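Local coordinates for protein transcription factor E (Sulfolobus solfataricus, PDB 1Q1H) that aids archaeal transcription initiation by enhancing TATA-box recognition and RNA polymerase recruitment, here represented by its DNA-binding winged helix domain, at residues L27-D36 against I77-D85. Residues are numbered along the deposited sequence; the frame is centred on the assembly and turned at random.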
# COMPACT_ATOMS: atom_id res chain seq x y z
N LEU A 27 -4.33 -0.40 3.72
CA LEU A 27 -4.24 0.97 3.24
C LEU A 27 -5.64 1.46 2.93
O LEU A 27 -6.12 2.41 3.54
CB LEU A 27 -3.36 1.03 1.98
CG LEU A 27 -1.83 0.88 2.11
CD1 LEU A 27 -1.21 0.83 0.73
CD2 LEU A 27 -1.26 2.04 2.89
N LEU A 28 -6.30 0.81 1.97
CA LEU A 28 -7.66 1.19 1.56
C LEU A 28 -8.57 1.32 2.77
O LEU A 28 -9.55 2.06 2.73
CB LEU A 28 -8.23 0.16 0.56
CG LEU A 28 -7.58 0.14 -0.83
CD1 LEU A 28 -8.05 -1.03 -1.67
CD2 LEU A 28 -7.91 1.43 -1.54
N ASP A 29 -8.22 0.63 3.85
CA ASP A 29 -8.98 0.64 5.10
C ASP A 29 -8.72 1.88 5.95
O ASP A 29 -9.61 2.72 6.12
CB ASP A 29 -8.64 -0.60 5.94
CG ASP A 29 -8.88 -1.91 5.21
OD1 ASP A 29 -10.00 -2.10 4.70
OD2 ASP A 29 -7.94 -2.74 5.15
N LYS A 30 -7.52 1.98 6.51
CA LYS A 30 -7.17 3.10 7.37
C LYS A 30 -7.62 4.43 6.77
O LYS A 30 -8.06 5.33 7.50
CB LYS A 30 -5.67 3.13 7.64
CG LYS A 30 -5.30 4.09 8.78
CD LYS A 30 -3.79 4.23 8.97
CE LYS A 30 -3.45 5.33 9.97
NZ LYS A 30 -1.98 5.56 10.08
N GLY A 31 -7.52 4.55 5.45
CA GLY A 31 -7.94 5.76 4.76
C GLY A 31 -7.02 6.96 4.90
O GLY A 31 -7.40 8.08 4.56
N THR A 32 -5.82 6.73 5.41
CA THR A 32 -4.83 7.79 5.59
C THR A 32 -3.45 7.13 5.56
O THR A 32 -3.33 5.94 5.85
CB THR A 32 -5.00 8.51 6.94
OG1 THR A 32 -6.39 8.56 7.28
CG2 THR A 32 -4.48 9.93 6.84
N GLU A 33 -2.43 7.92 5.21
CA GLU A 33 -1.06 7.42 5.10
C GLU A 33 -0.67 6.40 6.14
O GLU A 33 -1.11 6.47 7.29
CB GLU A 33 -0.04 8.55 5.20
CG GLU A 33 -0.49 9.90 4.75
CD GLU A 33 0.65 10.88 4.79
OE1 GLU A 33 1.50 10.82 3.87
OE2 GLU A 33 0.72 11.70 5.73
N MET A 34 0.18 5.47 5.73
CA MET A 34 0.68 4.43 6.60
C MET A 34 2.16 4.19 6.29
O MET A 34 2.67 4.66 5.27
CB MET A 34 -0.13 3.15 6.40
CG MET A 34 -1.59 3.27 6.83
SD MET A 34 -2.24 1.72 7.51
CE MET A 34 -1.46 1.72 9.11
N THR A 35 2.86 3.48 7.16
CA THR A 35 4.28 3.23 6.94
C THR A 35 4.63 1.77 7.19
O THR A 35 4.21 1.21 8.18
CB THR A 35 5.16 4.10 7.84
OG1 THR A 35 6.53 3.89 7.51
CG2 THR A 35 4.94 3.75 9.31
N ASP A 36 5.41 1.17 6.29
CA ASP A 36 5.76 -0.24 6.43
C ASP A 36 5.59 -0.72 7.87
O ASP A 36 4.91 -1.72 8.10
CB ASP A 36 7.19 -0.50 5.94
CG ASP A 36 8.21 0.42 6.56
OD1 ASP A 36 9.41 0.20 6.35
OD2 ASP A 36 7.81 1.37 7.26
N ILE A 77 11.66 9.27 6.75
CA ILE A 77 10.55 8.34 6.75
C ILE A 77 9.74 8.32 5.46
O ILE A 77 9.52 9.35 4.83
CB ILE A 77 9.59 8.61 7.92
CG1 ILE A 77 10.38 8.83 9.20
CG2 ILE A 77 8.65 7.43 8.12
CD1 ILE A 77 9.52 9.27 10.38
N TYR A 78 9.31 7.14 5.06
CA TYR A 78 8.50 7.00 3.86
C TYR A 78 7.08 6.73 4.29
O TYR A 78 6.85 5.96 5.23
CB TYR A 78 8.97 5.82 3.00
CG TYR A 78 10.36 5.96 2.45
CD1 TYR A 78 11.47 5.80 3.26
CD2 TYR A 78 10.56 6.23 1.10
CE1 TYR A 78 12.75 5.90 2.74
CE2 TYR A 78 11.84 6.33 0.57
CZ TYR A 78 12.93 6.16 1.39
OH TYR A 78 14.20 6.25 0.88
N TYR A 79 6.12 7.38 3.64
CA TYR A 79 4.73 7.15 3.96
C TYR A 79 4.02 6.70 2.70
O TYR A 79 4.23 7.24 1.62
CB TYR A 79 4.07 8.41 4.51
CG TYR A 79 4.46 8.72 5.94
CD1 TYR A 79 5.68 9.34 6.23
CD2 TYR A 79 3.60 8.42 6.99
CE1 TYR A 79 6.02 9.66 7.54
CE2 TYR A 79 3.94 8.74 8.31
CZ TYR A 79 5.15 9.36 8.58
OH TYR A 79 5.46 9.68 9.87
N TRP A 80 3.17 5.69 2.85
CA TRP A 80 2.45 5.16 1.71
C TRP A 80 0.98 5.52 1.71
O TRP A 80 0.37 5.72 2.76
CB TRP A 80 2.65 3.65 1.66
CG TRP A 80 4.09 3.31 1.67
CD1 TRP A 80 4.90 3.21 2.76
CD2 TRP A 80 4.93 3.14 0.53
NE1 TRP A 80 6.21 2.99 2.36
CE2 TRP A 80 6.24 2.94 1.00
CE3 TRP A 80 4.69 3.13 -0.85
CZ2 TRP A 80 7.31 2.74 0.14
CZ3 TRP A 80 5.75 2.93 -1.70
CH2 TRP A 80 7.05 2.73 -1.20
N LYS A 81 0.42 5.59 0.51
CA LYS A 81 -0.98 5.91 0.33
C LYS A 81 -1.40 5.16 -0.92
O LYS A 81 -0.55 4.82 -1.75
CB LYS A 81 -1.14 7.42 0.13
CG LYS A 81 -2.47 8.02 0.59
CD LYS A 81 -2.48 9.54 0.45
CE LYS A 81 -3.86 10.15 0.74
NZ LYS A 81 -3.90 11.64 0.53
N PRO A 82 -2.71 4.85 -1.06
CA PRO A 82 -3.26 4.14 -2.22
C PRO A 82 -3.62 5.15 -3.32
O PRO A 82 -4.39 6.07 -3.08
CB PRO A 82 -4.50 3.47 -1.66
CG PRO A 82 -4.25 3.39 -0.21
CD PRO A 82 -3.62 4.71 0.08
N ASN A 83 -3.07 4.97 -4.52
CA ASN A 83 -3.36 5.89 -5.61
C ASN A 83 -4.75 5.68 -6.23
O ASN A 83 -4.93 5.87 -7.44
CB ASN A 83 -2.29 5.78 -6.70
CG ASN A 83 -0.91 6.12 -6.19
OD1 ASN A 83 -0.77 6.74 -5.13
ND2 ASN A 83 0.12 5.73 -6.94
N ILE A 84 -5.73 5.32 -5.41
CA ILE A 84 -7.07 5.10 -5.93
C ILE A 84 -7.75 6.37 -6.50
O ILE A 84 -8.33 6.33 -7.58
CB ILE A 84 -7.96 4.46 -4.87
CG1 ILE A 84 -9.37 4.24 -5.44
CG2 ILE A 84 -7.95 5.30 -3.62
CD1 ILE A 84 -10.29 3.46 -4.52
N ASP A 85 -7.68 7.49 -5.78
CA ASP A 85 -8.27 8.73 -6.27
C ASP A 85 -7.76 8.98 -7.68
O ASP A 85 -8.47 9.52 -8.53
CB ASP A 85 -7.90 9.91 -5.38
CG ASP A 85 -9.02 10.33 -4.45
OD1 ASP A 85 -10.12 10.68 -4.96
OD2 ASP A 85 -8.82 10.32 -3.22
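Pro82 presents the CG corner of its ring to the CB of Leu27, in the last turn of helix 21-30, while its CB lies 4.0 Å from CD2 of Leu28. The two leucines thus meet neighbouring corners of the ring, Leu28 and Pro82 running past each other in opposite directions, and the same Leu28 methyl goes on to meet CD1 of Ile84. Beyond the helix, Gly31 turns the chain with a positive phi, and residues 33-35 run antiparallel to the strand 77-81. Met34 and Trp80 form a single hydrogen-bonded pair: Met34 N gives to Trp80 O at 3.0 Å, and Trp80 N returns a nearly straight bond of 2.7 Å to Met34 O (176°). The indole turns an edge to Met34 O and Thr35 CA. Glu33 passes across Tyr79, its OE1 3.6 Å from Tyr79 CB; that carboxylate is salt-bridged to Arg66 of the adjoining strand. Thr35 OG1, set anti to the backbone N (chi1 -176°), lies 3.1 Å from Tyr78 O and 2.8 Å from Asp36 OD2, one proton for two acceptors. Along the edge of strand 77-81 not paired with strand 64-68, the link between helices 21-30 and 36-41 thus takes the place of the short first strand that joins the wing hairpin in winged helix domains, here reduced to a single bridge.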